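Glycerophosphodiester phosphodiesterase (Cytophaga hutchinsonii ATCC 33406, PDB 3CH0) belongs to the glycerophosphodiester phosphodiesterase family, whose members are built on a TIM-barrel fold. Local coordinates at residues A[238-243]-A[260-265]. Sequence-based numbering, arbitrary orientation.
Sequences RVIPWT and GIITDY. With EDO (1,2-ethanediol), chain E.
I262 lies against the run from I240 to T243, and its branches divide the work. CG1 meets I240 CG2 at 3.8 Å, CB rests on W242 CB, also at 3.8 Å, and near the carbonyl of P241, and CG2 turns toward T243, whose side chain it crosses at about a right angle. I240 reaches across because, with chi1 at -54° for CG1, the CG2 branch is the one anti to the backbone N, which lays that methyl over the backbone between G260 and I261. One direct backbone hydrogen bond joins the segments, from I262 N to P241 O (3.1 Å, 164° at the hydrogen). P241 has no N-H to give, and its CD sits 3.3 Å from G260 O, a buried carbonyl without a hydrogen-bonding partner in the model. The contact joins the last two strands of the TIM barrel, 238-239 and 260-263: the segments run nearly parallel, helix 247-256 links them in a beta-alpha-beta crossover, and strand 216-219 flanks the first, 10-13 the second. A cis peptide precedes T243. T243 CA approaches I262 O at 3.3 Å in a CA-H...O contact, while T243 N donates almost straight to O1 of 1,2-ethanediol (3.1 Å). The methyl of T243 comes within 3.3 Å of D264 OD2, the two side chains again crossing steeply. That carboxylate is fixed from beyond the pair, OD1 by H14 and OD2 by R18 (salt bridge) and N245. The W242 indole turns off from the neighbouring strand, though I262 CD1 sits obliquely by the ring; NE1 is hydrogen-bonded to S218 O, and citric acid is bound close by.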
ATOM      1  N   ARG A 238       3.496  -3.807 -16.341  1.00 13.66           N
ATOM      2  CA  ARG A 238       3.528  -2.383 -16.116  1.00 14.20           C
ATOM      3  C   ARG A 238       4.507  -2.114 -14.985  1.00 13.82           C
ATOM      4  O   ARG A 238       4.758  -2.988 -14.157  1.00 14.27           O
ATOM      5  CB  ARG A 238       2.174  -1.854 -15.743  1.00 14.52           C
ATOM      6  CG  ARG A 238       1.271  -1.905 -17.021  1.00 19.00           C
ATOM      7  CD  ARG A 238      -0.128  -1.521 -16.791  1.00 25.87           C
ATOM      8  NE  ARG A 238      -0.803  -2.555 -16.036  1.00 27.34           N
ATOM      9  CZ  ARG A 238      -1.206  -2.447 -14.766  1.00 35.07           C
ATOM     10  NH1 ARG A 238      -1.016  -1.302 -14.097  1.00 28.67           N
ATOM     11  NH2 ARG A 238      -1.832  -3.485 -14.182  1.00 25.99           N
ATOM     12  N   VAL A 239       5.122  -0.953 -15.048  1.00 11.88           N
ATOM     13  CA  VAL A 239       6.151  -0.549 -14.087  1.00 10.29           C
ATOM     14  C   VAL A 239       5.675   0.670 -13.289  1.00 10.65           C
ATOM     15  O   VAL A 239       5.413   1.729 -13.844  1.00 11.41           O
ATOM     16  CB  VAL A 239       7.514  -0.245 -14.755  1.00 11.41           C
ATOM     17  CG1 VAL A 239       8.561   0.146 -13.661  1.00 11.66           C
ATOM     18  CG2 VAL A 239       7.969  -1.484 -15.569  1.00 12.50           C
ATOM     19  N   ILE A 240       5.546   0.499 -11.968  1.00 11.64           N
ATOM     20  CA  ILE A 240       4.987   1.500 -11.065  1.00 10.01           C
ATOM     21  C   ILE A 240       5.879   1.637  -9.830  1.00  9.01           C
ATOM     22  O   ILE A 240       5.736   0.881  -8.874  1.00 10.46           O
ATOM     23  CB  ILE A 240       3.539   1.164 -10.632  1.00 11.62           C
ATOM     24  CG1 ILE A 240       2.675   0.949 -11.888  1.00 15.04           C
ATOM     25  CG2 ILE A 240       2.950   2.272  -9.796  1.00  9.46           C
ATOM     26  CD1 ILE A 240       1.222   0.637 -11.586  1.00 12.99           C
ATOM     27  N   PRO A 241       6.839   2.572  -9.883  1.00  9.82           N
ATOM     28  CA  PRO A 241       7.767   2.718  -8.767  1.00  9.91           C
ATOM     29  C   PRO A 241       7.218   3.510  -7.588  1.00  9.53           C
ATOM     30  O   PRO A 241       6.216   4.218  -7.704  1.00 10.54           O
ATOM     31  CB  PRO A 241       8.940   3.474  -9.361  1.00  9.74           C
ATOM     32  CG  PRO A 241       8.530   3.986 -10.640  1.00 17.24           C
ATOM     33  CD  PRO A 241       7.178   3.455 -11.012  1.00 10.14           C
ATOM     34  N   TRP A 242       7.954   3.390  -6.486  1.00  9.99           N
ATOM     35  CA  TRP A 242       7.589   4.022  -5.216  1.00  9.56           C
ATOM     36  C   TRP A 242       8.838   4.488  -4.489  1.00  9.21           C
ATOM     37  O   TRP A 242       9.902   4.007  -4.823  1.00  9.72           O
ATOM     38  CB  TRP A 242       6.863   2.992  -4.315  1.00 11.46           C
ATOM     39  CG  TRP A 242       7.627   1.685  -4.156  1.00 11.23           C
ATOM     40  CD1 TRP A 242       7.499   0.560  -4.934  1.00  9.71           C
ATOM     41  CD2 TRP A 242       8.655   1.377  -3.203  1.00  8.20           C
ATOM     42  NE1 TRP A 242       8.334  -0.414  -4.502  1.00  9.92           N
ATOM     43  CE2 TRP A 242       9.073   0.060  -3.448  1.00  9.25           C
ATOM     44  CE3 TRP A 242       9.265   2.082  -2.148  1.00  9.41           C
ATOM     45  CZ2 TRP A 242      10.084  -0.543  -2.681  1.00 10.65           C
ATOM     46  CZ3 TRP A 242      10.261   1.466  -1.395  1.00 12.64           C
ATOM     47  CH2 TRP A 242      10.641   0.156  -1.647  1.00 12.29           C
ATOM     48  N   THR A 243       8.721   5.374  -3.495  1.00  9.72           N
ATOM     49  CA  THR A 243       7.634   6.276  -3.254  1.00  9.65           C
ATOM     50  C   THR A 243       8.202   7.621  -3.683  1.00 10.32           C
ATOM     51  O   THR A 243       9.199   8.100  -3.125  1.00 11.10           O
ATOM     52  CB  THR A 243       7.224   6.257  -1.774  1.00 10.60           C
ATOM     53  OG1 THR A 243       6.694   4.951  -1.462  1.00 10.96           O
ATOM     54  CG2 THR A 243       6.145   7.287  -1.465  1.00 10.91           C
ATOM     55  N   GLY A 260       2.942   4.356 -13.996  1.00 11.28           N
ATOM     56  CA  GLY A 260       2.281   4.897 -12.827  1.00 11.27           C
ATOM     57  C   GLY A 260       3.312   5.357 -11.827  1.00  9.61           C
ATOM     58  O   GLY A 260       4.491   5.098 -11.966  1.00 11.61           O
ATOM     59  N   ILE A 261       2.778   5.940 -10.763  1.00 10.24           N
ATOM     60  CA  ILE A 261       3.590   6.457  -9.648  1.00  8.64           C
ATOM     61  C   ILE A 261       2.848   6.248  -8.361  1.00 10.96           C
ATOM     62  O   ILE A 261       1.663   6.521  -8.282  1.00 11.85           O
ATOM     63  CB  ILE A 261       3.868   7.965  -9.789  1.00 12.15           C
ATOM     64  CG1 ILE A 261       4.829   8.181 -10.961  1.00 13.45           C
ATOM     65  CG2 ILE A 261       4.414   8.638  -8.463  1.00 12.88           C
ATOM     66  CD1 ILE A 261       6.295   7.890 -10.687  1.00 12.18           C
ATOM     67  N   ILE A 262       3.586   5.748  -7.364  1.00  8.71           N
ATOM     68  CA  ILE A 262       3.134   5.698  -5.988  1.00  7.25           C
ATOM     69  C   ILE A 262       3.793   6.894  -5.274  1.00  8.08           C
ATOM     70  O   ILE A 262       5.001   6.941  -5.167  1.00 10.66           O
ATOM     71  CB  ILE A 262       3.437   4.312  -5.356  1.00  8.78           C
ATOM     72  CG1 ILE A 262       2.694   3.188  -6.081  1.00 10.67           C
ATOM     73  CG2 ILE A 262       3.238   4.357  -3.770  1.00  8.87           C
ATOM     74  CD1 ILE A 262       3.377   1.861  -5.921  1.00  9.95           C
ATOM     75  N   THR A 263       2.949   7.744  -4.696  1.00  9.27           N
ATOM     76  CA  THR A 263       3.426   8.954  -4.053  1.00  7.83           C
ATOM     77  C   THR A 263       2.688   9.345  -2.786  1.00  8.51           C
ATOM     78  O   THR A 263       1.475   9.189  -2.698  1.00  8.96           O
ATOM     79  CB  THR A 263       3.314  10.159  -5.045  1.00 11.18           C
ATOM     80  OG1 THR A 263       3.805  11.374  -4.429  1.00 10.08           O
ATOM     81  CG2 THR A 263       1.880  10.437  -5.544  1.00  9.98           C
ATOM     82  N   ASP A 264       3.442   9.875  -1.822  1.00  9.49           N
ATOM     83  CA  ASP A 264       2.841  10.430  -0.601  1.00  7.72           C
ATOM     84  C   ASP A 264       2.084  11.736  -0.860  1.00  7.69           C
ATOM     85  O   ASP A 264       1.341  12.172   0.005  1.00  9.62           O
ATOM     86  CB  ASP A 264       3.925  10.682   0.455  1.00  9.94           C
ATOM     87  CG  ASP A 264       4.447   9.404   1.026  1.00 11.11           C
ATOM     88  OD1 ASP A 264       3.612   8.522   1.374  1.00 11.50           O
ATOM     89  OD2 ASP A 264       5.686   9.269   1.138  1.00 11.94           O
ATOM     90  N   TYR A 265       2.389  12.391  -1.987  1.00  9.19           N
ATOM     91  CA  TYR A 265       1.854  13.698  -2.354  1.00 10.52           C
ATOM     92  C   TYR A 265       1.111  13.657  -3.688  1.00  9.05           C
ATOM     93  O   TYR A 265       1.528  14.244  -4.719  1.00 10.54           O
ATOM     94  CB  TYR A 265       3.022  14.700  -2.389  1.00 10.10           C
ATOM     95  CG  TYR A 265       3.719  14.911  -1.083  1.00 10.63           C
ATOM     96  CD1 TYR A 265       3.190  15.795  -0.136  1.00 11.03           C
ATOM     97  CD2 TYR A 265       4.851  14.236  -0.792  1.00 13.94           C
ATOM     98  CE1 TYR A 265       3.832  16.018   1.066  1.00 12.65           C
ATOM     99  CE2 TYR A 265       5.481  14.393   0.427  1.00 13.47           C
ATOM    100  CZ  TYR A 265       4.991  15.319   1.331  1.00 15.56           C
ATOM    101  OH  TYR A 265       5.640  15.466   2.525  1.00 14.25           O
TER
HETATM  102  C1  EDO E 275      12.030   5.468  -2.589  1.00 30.99           C
HETATM  103  O1  EDO E 275      11.090   5.452  -1.532  1.00 23.64           O
HETATM  104  C2  EDO E 275      13.423   5.854  -2.084  1.00 24.91           C
HETATM  105  O2  EDO E 275      14.137   4.711  -1.616  1.00 28.94           O